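AlgW protein (Pseudomonas aeruginosa, PDB 7CO3) probably works as an HtrA-type serine endopeptidase, a trypsin-like protease domain joined to a PDZ domain and assembled as a trimer. Local coordinates at residues P64-L69 / P165-G170; Y117-N122 / T152-L157; N121-A126 / G225-A230; I131-R136 / L157-K162; C181-N186 / T218-N223. The protein carries 1 engineered substitution. One frame throughout, in Å; residues are numbered along the deposited sequence.

Interaction 1. Residues P64-L69 / P165-G170; sequences PAVANL and PAMTLG
A65 and M167, which touch through CB of the alanine and CE of the methionine, both hydrogen-bond through their backbones to I111. That shared partner joins both segments to strand 104-113 of the six-stranded antiparallel barrel, the first of the two barrels of the trypsin-like fold. Residues 165-170 belong to the long connection running on toward strand 180-185 of the second barrel. Across the contact itself the fit is apolar. The methyl of A65 sits against the main chain of the connection, with CB 3.4 Å from P165 O and 3.5 Å from M167 N. P165 O is buried here and has no hydrogen-bonding partner in the model. The two prolines lie side by side, P64 CB to P165 CG at 3.8 Å, while P64 O also approaches P165 CG at 3.2 Å. M167 begins with CG anti to the backbone N (chi1 -175°), then bends at both of its next torsions, which curls the thioether back to the start of strand 66-72. L238 of the second barrel also packs on this side chain, so M167 bridges the two barrels. Its methyl ends between two partners: M167 CE lies 3.9 Å from A65 CB and 3.7 Å from V66 CG2.

Interaction 2. Residues Y117-N122 / T152-L157; sequences YLLTNN and TDLAVL
Four backbone hydrogen bonds pair L118 with L157 and T120 with A155, with L119 and V156 forming the non-hydrogen-bonded pair between them. The strands are antiparallel neighbours in the first barrel, their directions 157° apart. The shortest of the four bonds runs from L118 N to L157 O (2.8 Å), and A155 N to T120 O is 2.9 Å. The leucine, threonine and alanine side chains of the bonded pairs share one face, where T120 CG2 meets L157 CG at 4.1 Å. On the other face L119 CD2 reaches L154 CD2 at 4.2 Å.

Beyond the strands, D153 O takes over as a double acceptor. N121 ND2 arrives almost end-on to this carbonyl at 3.0 Å, whereas N122 N sits high above its plane at 3.2 Å. With D153 CG anti to its backbone N (chi1 -161°), the carboxylate swings toward N122, and the amide of N121 stacks on it, their planes 22° apart.

Second-shell bonds hold these groups in place: N121 ND2 to T243 OG1, T120 OG1 to S108 O, and H123 N to D153 OD1. D153 and L154 together face D149 in a G1 bulge. D153 and H123 sit where S1C peptidases carry the aspartate and histidine of their catalytic triad; the main-chain N-H of H123 holding OD1, with the N121 amide stacked on the group, is consistent with a carboxylate positioned beside the histidine.

Interaction 3. Residues N121-A126 / G225-A230; sequences NNHVTA and GNAGGA. Engineered in segment 225-230: A227 (natural residue Ser).
N121, H123 and V124 converge on A227, which occupies the place of the natural serine; the alanine is an engineered substitution. The surrounding GNSGG motif and the histidine after N122 identify the meeting point of two catalytic elements of a trypsin-like S1C peptidase, with A227 probably at the nucleophile position.

Backbone bonds shape both partners. Residues 226-229 make a type II beta turn closed by G229 N to N226 O at 3.0 Å, and G228 takes the positive phi (92°) that its third position demands. Opposite, the short helix 122-125 begins with V124 N bonded to N121 O. The turn is tied to the first barrel by S108, whose OG bonds to G225 O and whose backbone bonds to A227.

Among polar approaches, N121 OD1 lies 3.0 Å from G228 N and 3.3 Å from A227 CB. Its ND2 is engaged elsewhere, by D153 O and T243 OG1. The backbone N of N121 is buried here with no partner in the model.

Apolar contacts gather on one methyl. H123 carries CG between its backbone N and carbonyl carbon (chi1 68°), which brings the ring obliquely up to A227, and V124 CG2 lies 3.9 Å above one face of that imidazole, displaced toward its rim. D386, near the end of the chain, also touches A227. On the helix side, A227 CB lies 3.7 Å from V124 CG2.

Interaction 4. Residues I131-R136 / L157-K162; sequences IIVALR and LKIDLK
I131 shows how strand 130-134 meets strand 154-158 through the interior of the first barrel. From CB its side chain forks. The CG2 branch turns to one methyl of L157, lying 4.0 Å from L157 CD1. The other branch, CG1, is placed anti to the carbonyl carbon (chi1 -58°) and carries the chain on to its tip, where I131 CD1 meets L157 CD2 at 3.9 Å. The isoleucine therefore straddles the leucine fork, CG2 against CD1 of the leucine and CD1 against its CD2.

Two residues on, V133 points inward as well. V133 CG2 lies 3.9 Å from I159 CG2 and, more loosely, 4.4 Å from L157 CD1, and the V133 and I159 side chains cross at about a right angle. L135 and L161 complete the row tip to tip, L135 CD1 to L161 CD1 being 4.1 Å.

The backbones stay well apart, and even the V133 and I159 CA atoms are 8.1 Å from each other, because the two strands are not partners in the sheet: strand 140-149 lies between them and bonds to both. Alternate residues such as I132 and K158 point away from the contact. L69 of strand 66-72 packs on both V133 and L157, and T125 of the short helix packs on I131 and L157, adding further carbon around the row. Everything touching between these segments is aliphatic: the sheet places the strands, and the methyl groups pack between them through dispersion and the hydrophobic effect.

Interaction 5. Residues C181-N186 / T218-N223; sequences CLAIGN and TDAAIN
C181 to G185 run as an extended strand, while past T218 the facing segment leaves regular structure and winds alongside it, with A183 and A220 as the nearest CA atoms at 6.2 Å. Both belong to the second barrel of the trypsin-like fold. Strand 193-204 pairs with 180-185 and also with 215-218, so the two segments meet without being paired directly.

The departure from strand 215-218 is an ST turn. T218 holds OG1 anti to its own main-chain N (chi1 180°), a position from which it accepts A220 N at 3.1 Å in a nearly straight bond (167°). The same hydroxyl is hydrogen-bonded to I198 O. C181 SG approaches it too, with SG to T218 OG1 at 3.1 Å.

Farther along, the methyl of A183 fits between two side chains of the opposite segment, and N242 of strand 238-245 also packs on A183 and I222. I222 additionally touches D386 near the chain end. It precedes A227, the likely nucleophile site, by five residues, a position that in chymotrypsin-like proteases probably lies beside the substrate-binding cleft.

The loop is also an assembly surface: N223 ND2 bonds to Q253 O of the second subunit, and D219 OD2 to M196 N of the third. Within the chain, A183 CB rests 3.9 Å from I222 CG1 and 4.2 Å from A220 CB.

How the interactions relate
Interactions 2 and 3 share N121 and N122 and have centres 7 Å apart; the 2.8 Å approach of D153 OD1 to H123 N is their tie at the likely active site. Interactions 1 and 4 both use strands of the first barrel, where L69 CD2 touches V133 CG2 at 3.5 Å and L157 CD1 at 3.7 Å. L157 itself serves interactions 2 and 4. Interaction 5 belongs to the second barrel and joins interaction 3 through A230 O and I184 N, 2.8 Å apart, while its nearest atoms are about 9 Å from interaction 2. Interaction 1 completes the link between barrels, M167 CE lying 4.0 Å from A230 CB.

Interaction 1. Residues P64-L69 / P165-G170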
# COMPACT_ATOMS: atom_id res chain seq x y z
N PRO B 64 8.62 -16.49 14.82
CA PRO B 64 8.39 -17.14 16.14
C PRO B 64 8.61 -16.23 17.32
O PRO B 64 8.00 -16.43 18.37
CB PRO B 64 9.39 -18.31 16.14
CG PRO B 64 9.55 -18.64 14.68
CD PRO B 64 9.55 -17.29 14.00
N ALA B 65 9.41 -15.18 17.16
CA ALA B 65 9.73 -14.26 18.23
C ALA B 65 8.85 -13.01 18.25
O ALA B 65 9.17 -12.04 18.96
CB ALA B 65 11.20 -13.85 18.14
N VAL B 66 7.77 -12.98 17.46
CA VAL B 66 6.81 -11.88 17.50
C VAL B 66 5.49 -12.44 18.01
O VAL B 66 5.02 -13.46 17.50
CB VAL B 66 6.66 -11.23 16.11
CG1 VAL B 66 5.71 -9.98 16.17
CG2 VAL B 66 8.04 -10.88 15.57
N ALA B 67 4.92 -11.79 19.01
CA ALA B 67 3.71 -12.27 19.67
C ALA B 67 2.57 -11.28 19.46
O ALA B 67 2.80 -10.11 19.15
CB ALA B 67 3.93 -12.46 21.18
N ASN B 68 1.34 -11.78 19.65
CA ASN B 68 0.16 -10.93 19.77
C ASN B 68 -0.09 -10.51 21.23
O ASN B 68 0.07 -11.31 22.16
CB ASN B 68 -1.07 -11.66 19.22
CG ASN B 68 -0.92 -12.01 17.74
OD1 ASN B 68 -0.12 -11.42 17.03
ND2 ASN B 68 -1.68 -12.99 17.28
N LEU B 69 -0.53 -9.28 21.40
CA LEU B 69 -0.90 -8.73 22.70
C LEU B 69 -2.40 -8.44 22.69
O LEU B 69 -2.91 -7.81 21.74
CB LEU B 69 -0.14 -7.43 23.01
CG LEU B 69 1.36 -7.42 23.39
CD1 LEU B 69 1.74 -6.07 23.95
CD2 LEU B 69 1.77 -8.55 24.40
N PRO B 165 11.64 -18.54 21.71
CA PRO B 165 12.49 -18.09 20.60
C PRO B 165 12.76 -16.60 20.70
O PRO B 165 11.83 -15.80 20.81
CB PRO B 165 11.65 -18.42 19.36
CG PRO B 165 10.21 -18.26 19.84
CD PRO B 165 10.21 -18.50 21.36
N ALA B 166 14.03 -16.21 20.68
CA ALA B 166 14.38 -14.81 20.80
C ALA B 166 14.76 -14.22 19.44
O ALA B 166 15.36 -14.88 18.59
CB ALA B 166 15.51 -14.60 21.81
N MET B 167 14.40 -12.96 19.25
CA MET B 167 14.76 -12.23 18.04
C MET B 167 16.27 -12.02 17.98
O MET B 167 16.92 -11.72 18.98
CB MET B 167 14.05 -10.88 18.06
CG MET B 167 14.27 -10.11 16.82
SD MET B 167 13.37 -10.85 15.46
CE MET B 167 11.71 -10.58 16.03
N THR B 168 16.83 -12.17 16.78
CA THR B 168 18.19 -11.71 16.51
C THR B 168 18.16 -10.22 16.27
O THR B 168 17.17 -9.68 15.77
CB THR B 168 18.77 -12.40 15.27
OG1 THR B 168 18.68 -13.82 15.42
CG2 THR B 168 20.23 -12.03 15.09
N LEU B 169 19.24 -9.54 16.61
CA LEU B 169 19.30 -8.09 16.46
C LEU B 169 20.00 -7.70 15.17
O LEU B 169 21.03 -8.26 14.81
CB LEU B 169 20.04 -7.47 17.63
CG LEU B 169 19.46 -7.72 19.01
CD1 LEU B 169 20.43 -7.10 19.99
CD2 LEU B 169 18.03 -7.12 19.18
N GLY B 170 19.42 -6.74 14.46
CA GLY B 170 20.08 -6.09 13.35
C GLY B 170 20.84 -4.86 13.84
O GLY B 170 21.00 -4.61 15.03

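Interaction 2. Residues Y117-N122 / T152-L157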
# COMPACT_ATOMS: atom_id res chain seq x y z
N TYR B 117 11.65 -11.55 28.39
CA TYR B 117 11.42 -10.12 28.28
C TYR B 117 10.94 -9.75 26.87
O TYR B 117 11.43 -10.28 25.87
CB TYR B 117 12.70 -9.34 28.62
CG TYR B 117 13.09 -9.45 30.08
CD1 TYR B 117 12.25 -8.95 31.08
CD2 TYR B 117 14.28 -10.05 30.48
CE1 TYR B 117 12.59 -9.04 32.42
CE2 TYR B 117 14.64 -10.13 31.84
CZ TYR B 117 13.79 -9.64 32.79
OH TYR B 117 14.10 -9.72 34.13
N LEU B 118 9.99 -8.82 26.80
CA LEU B 118 9.36 -8.45 25.55
C LEU B 118 9.31 -6.96 25.48
O LEU B 118 9.07 -6.30 26.50
CB LEU B 118 7.93 -9.03 25.41
CG LEU B 118 7.82 -10.54 25.18
CD1 LEU B 118 7.59 -11.25 26.48
CD2 LEU B 118 6.70 -10.93 24.20
N LEU B 119 9.56 -6.43 24.29
CA LEU B 119 9.34 -5.03 23.98
C LEU B 119 8.01 -4.83 23.24
O LEU B 119 7.61 -5.66 22.41
CB LEU B 119 10.50 -4.52 23.12
CG LEU B 119 11.61 -3.70 23.78
CD1 LEU B 119 12.73 -3.48 22.81
CD2 LEU B 119 11.11 -2.37 24.35
N THR B 120 7.32 -3.73 23.55
CA THR B 120 6.12 -3.29 22.84
C THR B 120 6.03 -1.78 23.01
O THR B 120 6.91 -1.16 23.62
CB THR B 120 4.86 -4.01 23.37
OG1 THR B 120 3.72 -3.51 22.67
CG2 THR B 120 4.66 -3.74 24.90
N ASN B 121 4.96 -1.15 22.47
CA ASN B 121 4.77 0.29 22.67
C ASN B 121 4.09 0.61 24.00
O ASN B 121 3.24 -0.13 24.48
CB ASN B 121 3.92 0.94 21.57
CG ASN B 121 4.61 1.01 20.21
OD1 ASN B 121 3.99 0.72 19.19
ND2 ASN B 121 5.88 1.38 20.20
N ASN B 122 4.43 1.79 24.55
CA ASN B 122 3.74 2.26 25.75
C ASN B 122 2.24 2.37 25.51
O ASN B 122 1.44 1.93 26.34
CB ASN B 122 4.28 3.61 26.23
CG ASN B 122 3.59 4.06 27.50
OD1 ASN B 122 3.39 3.25 28.41
ND2 ASN B 122 3.20 5.32 27.55
N THR B 152 9.50 7.73 24.98
CA THR B 152 9.86 7.10 23.72
C THR B 152 8.76 6.20 23.17
O THR B 152 8.99 5.52 22.17
CB THR B 152 11.13 6.27 23.85
OG1 THR B 152 10.89 5.22 24.78
CG2 THR B 152 12.32 7.12 24.32
N ASP B 153 7.60 6.14 23.84
CA ASP B 153 6.53 5.18 23.54
C ASP B 153 7.02 3.73 23.58
O ASP B 153 6.73 2.93 22.68
CB ASP B 153 5.88 5.49 22.18
CG ASP B 153 4.49 4.84 22.02
OD1 ASP B 153 3.95 4.28 23.01
OD2 ASP B 153 3.95 4.86 20.88
N LEU B 154 7.74 3.37 24.65
CA LEU B 154 8.16 1.97 24.80
C LEU B 154 7.72 1.40 26.14
O LEU B 154 7.51 2.13 27.11
CB LEU B 154 9.69 1.81 24.61
CG LEU B 154 10.18 2.12 23.17
CD1 LEU B 154 11.71 2.27 23.08
CD2 LEU B 154 9.73 1.01 22.21
N ALA B 155 7.60 0.08 26.19
CA ALA B 155 7.29 -0.58 27.44
C ALA B 155 7.90 -1.96 27.40
O ALA B 155 8.13 -2.52 26.33
CB ALA B 155 5.78 -0.66 27.70
N VAL B 156 8.23 -2.48 28.58
CA VAL B 156 8.84 -3.79 28.72
C VAL B 156 7.91 -4.67 29.52
O VAL B 156 7.35 -4.24 30.53
CB VAL B 156 10.23 -3.73 29.39
CG1 VAL B 156 10.78 -5.10 29.54
CG2 VAL B 156 11.18 -2.87 28.59
N LEU B 157 7.74 -5.90 29.05
CA LEU B 157 6.92 -6.93 29.64
C LEU B 157 7.82 -8.12 29.96
O LEU B 157 8.88 -8.29 29.36
CB LEU B 157 5.81 -7.41 28.68
CG LEU B 157 4.81 -6.42 28.05
CD1 LEU B 157 3.85 -7.17 27.07
CD2 LEU B 157 4.06 -5.69 29.12

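Interaction 3. Residues N121-A126 / G225-A230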
# COMPACT_ATOMS: atom_id res chain seq x y z
N ASN B 121 4.96 -1.15 22.47
CA ASN B 121 4.77 0.29 22.67
C ASN B 121 4.09 0.61 24.00
O ASN B 121 3.24 -0.13 24.48
CB ASN B 121 3.92 0.94 21.57
CG ASN B 121 4.61 1.01 20.21
OD1 ASN B 121 3.99 0.72 19.19
ND2 ASN B 121 5.88 1.38 20.20
N ASN B 122 4.43 1.79 24.55
CA ASN B 122 3.74 2.26 25.75
C ASN B 122 2.24 2.37 25.51
O ASN B 122 1.44 1.93 26.34
CB ASN B 122 4.28 3.61 26.23
CG ASN B 122 3.59 4.06 27.50
OD1 ASN B 122 3.39 3.25 28.41
ND2 ASN B 122 3.20 5.32 27.55
N HIS B 123 1.84 2.97 24.38
CA HIS B 123 0.41 3.18 24.18
C HIS B 123 -0.37 1.89 24.05
O HIS B 123 -1.60 1.94 24.15
CB HIS B 123 0.13 4.06 22.96
CG HIS B 123 0.48 3.43 21.64
ND1 HIS B 123 -0.45 2.76 20.87
CD2 HIS B 123 1.62 3.49 20.90
CE1 HIS B 123 0.12 2.39 19.73
NE2 HIS B 123 1.37 2.81 19.73
N VAL B 124 0.28 0.75 23.86
CA VAL B 124 -0.47 -0.50 23.76
C VAL B 124 -0.87 -1.01 25.14
O VAL B 124 -1.97 -1.53 25.33
CB VAL B 124 0.34 -1.55 22.98
CG1 VAL B 124 -0.23 -2.96 23.18
CG2 VAL B 124 0.39 -1.23 21.50
N THR B 125 0.03 -0.88 26.12
CA THR B 125 -0.13 -1.50 27.43
C THR B 125 -0.45 -0.50 28.53
O THR B 125 -0.77 -0.91 29.64
CB THR B 125 1.13 -2.27 27.82
OG1 THR B 125 2.29 -1.50 27.48
CG2 THR B 125 1.19 -3.61 27.14
N ALA B 126 -0.33 0.80 28.25
CA ALA B 126 -0.52 1.85 29.23
C ALA B 126 -1.88 1.72 29.93
O ALA B 126 -2.93 1.74 29.28
CB ALA B 126 -0.39 3.20 28.56
N GLY B 225 -3.08 -2.36 15.18
CA GLY B 225 -2.73 -3.74 15.47
C GLY B 225 -1.25 -4.07 15.26
O GLY B 225 -0.78 -5.04 15.86
N ASN B 226 -0.51 -3.31 14.43
CA ASN B 226 0.93 -3.55 14.24
C ASN B 226 1.79 -2.99 15.38
O ASN B 226 2.98 -3.34 15.48
CB ASN B 226 1.42 -2.94 12.92
CG ASN B 226 1.23 -3.87 11.72
OD1 ASN B 226 0.29 -3.69 10.96
ND2 ASN B 226 2.11 -4.84 11.55
N ALA B 227 1.25 -2.10 16.19
CA ALA B 227 2.04 -1.39 17.19
C ALA B 227 2.68 -2.38 18.18
O ALA B 227 2.02 -3.28 18.69
CB ALA B 227 1.17 -0.39 17.93
N GLY B 228 4.00 -2.21 18.41
CA GLY B 228 4.75 -3.08 19.29
C GLY B 228 5.40 -4.26 18.61
O GLY B 228 6.21 -4.95 19.25
N GLY B 229 5.09 -4.51 17.33
CA GLY B 229 5.65 -5.62 16.59
C GLY B 229 6.96 -5.27 15.94
O GLY B 229 7.48 -4.19 16.13
N ALA B 230 7.51 -6.22 15.17
CA ALA B 230 8.88 -6.15 14.66
C ALA B 230 8.96 -5.53 13.26
O ALA B 230 8.20 -5.91 12.37
CB ALA B 230 9.52 -7.54 14.62

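Interaction 4. Residues I131-R136 / L157-K162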
# COMPACT_ATOMS: atom_id res chain seq x y z
N ILE B 131 -2.78 -8.24 30.59
CA ILE B 131 -2.04 -8.33 29.32
C ILE B 131 -1.79 -9.80 29.03
O ILE B 131 -1.08 -10.46 29.78
CB ILE B 131 -0.71 -7.55 29.36
CG1 ILE B 131 -0.95 -6.09 29.69
CG2 ILE B 131 0.04 -7.62 28.02
CD1 ILE B 131 0.29 -5.37 30.13
N ILE B 132 -2.39 -10.30 27.95
CA ILE B 132 -2.13 -11.64 27.45
C ILE B 132 -1.18 -11.59 26.27
O ILE B 132 -1.34 -10.77 25.35
CB ILE B 132 -3.43 -12.37 27.07
CG1 ILE B 132 -4.32 -12.53 28.32
CG2 ILE B 132 -3.12 -13.71 26.44
CD1 ILE B 132 -5.64 -11.82 28.26
N VAL B 133 -0.18 -12.47 26.31
CA VAL B 133 0.79 -12.67 25.25
C VAL B 133 0.41 -13.97 24.55
O VAL B 133 0.21 -15.00 25.21
CB VAL B 133 2.21 -12.76 25.82
CG1 VAL B 133 3.14 -13.40 24.84
CG2 VAL B 133 2.72 -11.39 26.28
N ALA B 134 0.29 -13.93 23.22
CA ALA B 134 -0.03 -15.12 22.44
C ALA B 134 1.10 -15.37 21.45
O ALA B 134 1.34 -14.55 20.55
CB ALA B 134 -1.38 -14.99 21.73
N LEU B 135 1.76 -16.52 21.60
CA LEU B 135 2.91 -16.82 20.78
C LEU B 135 2.49 -17.51 19.49
O LEU B 135 1.40 -18.09 19.40
CB LEU B 135 3.90 -17.69 21.55
CG LEU B 135 4.45 -17.03 22.81
CD1 LEU B 135 5.47 -17.96 23.43
CD2 LEU B 135 5.05 -15.67 22.52
N ARG B 136 3.38 -17.45 18.50
CA ARG B 136 3.12 -18.10 17.21
C ARG B 136 2.87 -19.59 17.35
O ARG B 136 2.13 -20.17 16.55
CB ARG B 136 4.29 -17.86 16.27
CG ARG B 136 3.92 -18.12 14.84
CD ARG B 136 5.05 -17.73 13.93
NE ARG B 136 5.01 -18.46 12.67
CZ ARG B 136 5.88 -19.40 12.34
NH1 ARG B 136 5.77 -20.02 11.18
NH2 ARG B 136 6.85 -19.71 13.18
N LEU B 157 7.74 -5.90 29.05
CA LEU B 157 6.92 -6.93 29.64
C LEU B 157 7.82 -8.12 29.96
O LEU B 157 8.88 -8.29 29.36
CB LEU B 157 5.81 -7.41 28.68
CG LEU B 157 4.81 -6.42 28.05
CD1 LEU B 157 3.85 -7.17 27.07
CD2 LEU B 157 4.06 -5.69 29.12
N LYS B 158 7.34 -8.96 30.87
CA LYS B 158 8.02 -10.18 31.28
C LYS B 158 7.02 -11.31 31.33
O LYS B 158 5.92 -11.14 31.87
CB LYS B 158 8.70 -10.01 32.66
CG LYS B 158 9.72 -11.12 33.02
CD LYS B 158 9.05 -12.37 33.60
CE LYS B 158 10.04 -13.27 34.31
NZ LYS B 158 11.29 -13.43 33.53
N ILE B 159 7.40 -12.47 30.80
CA ILE B 159 6.60 -13.68 30.87
C ILE B 159 7.47 -14.81 31.41
O ILE B 159 8.70 -14.77 31.34
CB ILE B 159 5.97 -14.04 29.51
CG1 ILE B 159 7.02 -14.41 28.43
CG2 ILE B 159 5.05 -12.88 29.02
CD1 ILE B 159 6.38 -14.97 27.12
N ASP B 160 6.80 -15.83 31.95
CA ASP B 160 7.43 -17.01 32.55
C ASP B 160 7.05 -18.21 31.69
O ASP B 160 5.98 -18.79 31.86
CB ASP B 160 6.98 -17.17 33.99
CG ASP B 160 7.48 -18.46 34.64
OD1 ASP B 160 8.71 -18.70 34.59
OD2 ASP B 160 6.66 -19.20 35.20
N LEU B 161 7.94 -18.58 30.76
CA LEU B 161 7.67 -19.62 29.78
C LEU B 161 9.00 -20.18 29.27
O LEU B 161 9.99 -19.46 29.15
CB LEU B 161 6.85 -19.07 28.61
CG LEU B 161 5.32 -19.06 28.73
CD1 LEU B 161 4.63 -18.78 27.41
CD2 LEU B 161 4.82 -20.38 29.29
N LYS B 162 9.00 -21.47 28.95
CA LYS B 162 10.21 -22.21 28.62
C LYS B 162 10.42 -22.31 27.11
O LYS B 162 9.47 -22.25 26.32
CB LYS B 162 10.18 -23.63 29.22
CG LYS B 162 9.62 -24.70 28.27
CD LYS B 162 9.71 -26.14 28.83
CE LYS B 162 10.95 -26.91 28.33
NZ LYS B 162 10.71 -27.64 27.05

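Interaction 5. Residues C181-N186 / T218-N223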
# COMPACT_ATOMS: atom_id res chain seq x y z
N CYS B 181 12.65 -4.25 3.93
CA CYS B 181 12.33 -4.66 5.30
C CYS B 181 10.95 -5.31 5.36
O CYS B 181 10.12 -5.18 4.45
CB CYS B 181 12.36 -3.47 6.29
SG CYS B 181 11.31 -2.11 5.72
N LEU B 182 10.72 -5.99 6.47
CA LEU B 182 9.50 -6.74 6.74
C LEU B 182 8.89 -6.26 8.06
O LEU B 182 9.61 -6.13 9.06
CB LEU B 182 9.82 -8.23 6.83
CG LEU B 182 10.02 -9.09 5.58
CD1 LEU B 182 10.86 -8.45 4.53
CD2 LEU B 182 10.67 -10.40 5.98
N ALA B 183 7.57 -5.98 8.08
CA ALA B 183 6.83 -5.68 9.29
C ALA B 183 6.08 -6.94 9.72
O ALA B 183 5.52 -7.65 8.88
CB ALA B 183 5.84 -4.52 9.06
N ILE B 184 6.06 -7.21 11.03
CA ILE B 184 5.43 -8.42 11.59
C ILE B 184 4.54 -7.98 12.74
O ILE B 184 5.02 -7.37 13.68
CB ILE B 184 6.44 -9.48 12.06
CG1 ILE B 184 7.45 -9.79 10.96
CG2 ILE B 184 5.71 -10.78 12.41
CD1 ILE B 184 8.48 -10.82 11.33
N GLY B 185 3.25 -8.26 12.63
CA GLY B 185 2.32 -7.79 13.63
C GLY B 185 0.96 -8.42 13.44
O GLY B 185 0.80 -9.39 12.69
N ASN B 186 -0.03 -7.85 14.13
CA ASN B 186 -1.40 -8.37 14.13
C ASN B 186 -2.37 -7.29 13.64
O ASN B 186 -3.24 -6.84 14.40
CB ASN B 186 -1.80 -8.86 15.53
CG ASN B 186 -3.10 -9.73 15.51
OD1 ASN B 186 -3.61 -10.13 14.45
ND2 ASN B 186 -3.65 -9.98 16.71
N THR B 218 8.94 3.48 6.77
CA THR B 218 8.89 2.33 5.87
C THR B 218 7.57 2.33 5.10
O THR B 218 6.56 2.78 5.63
CB THR B 218 9.03 0.98 6.62
OG1 THR B 218 8.96 -0.10 5.69
CG2 THR B 218 7.90 0.81 7.65
N ASP B 219 7.59 1.82 3.86
CA ASP B 219 6.31 1.66 3.18
C ASP B 219 5.74 0.24 3.31
O ASP B 219 4.70 -0.03 2.74
CB ASP B 219 6.39 2.10 1.71
CG ASP B 219 7.36 1.26 0.88
OD1 ASP B 219 8.10 0.42 1.45
OD2 ASP B 219 7.38 1.46 -0.37
N ALA B 220 6.35 -0.64 4.12
CA ALA B 220 5.69 -1.90 4.45
C ALA B 220 4.36 -1.60 5.14
O ALA B 220 4.30 -0.79 6.06
CB ALA B 220 6.57 -2.77 5.33
N ALA B 221 3.27 -2.22 4.65
CA ALA B 221 1.93 -1.84 5.11
C ALA B 221 1.86 -2.06 6.61
O ALA B 221 2.20 -3.14 7.11
CB ALA B 221 0.83 -2.65 4.39
N ILE B 222 1.48 -1.01 7.32
CA ILE B 222 1.40 -1.02 8.77
C ILE B 222 0.09 -0.40 9.16
O ILE B 222 -0.23 0.70 8.71
CB ILE B 222 2.60 -0.29 9.41
CG1 ILE B 222 3.85 -1.14 9.29
CG2 ILE B 222 2.31 0.01 10.88
CD1 ILE B 222 5.11 -0.32 9.58
N ASN B 223 -0.67 -1.12 9.97
CA ASN B 223 -2.04 -0.81 10.33
C ASN B 223 -2.25 -0.85 11.83
O ASN B 223 -1.43 -1.42 12.54
CB ASN B 223 -2.98 -1.83 9.67
CG ASN B 223 -3.18 -1.53 8.19
OD1 ASN B 223 -3.86 -0.56 7.86
ND2 ASN B 223 -2.59 -2.34 7.32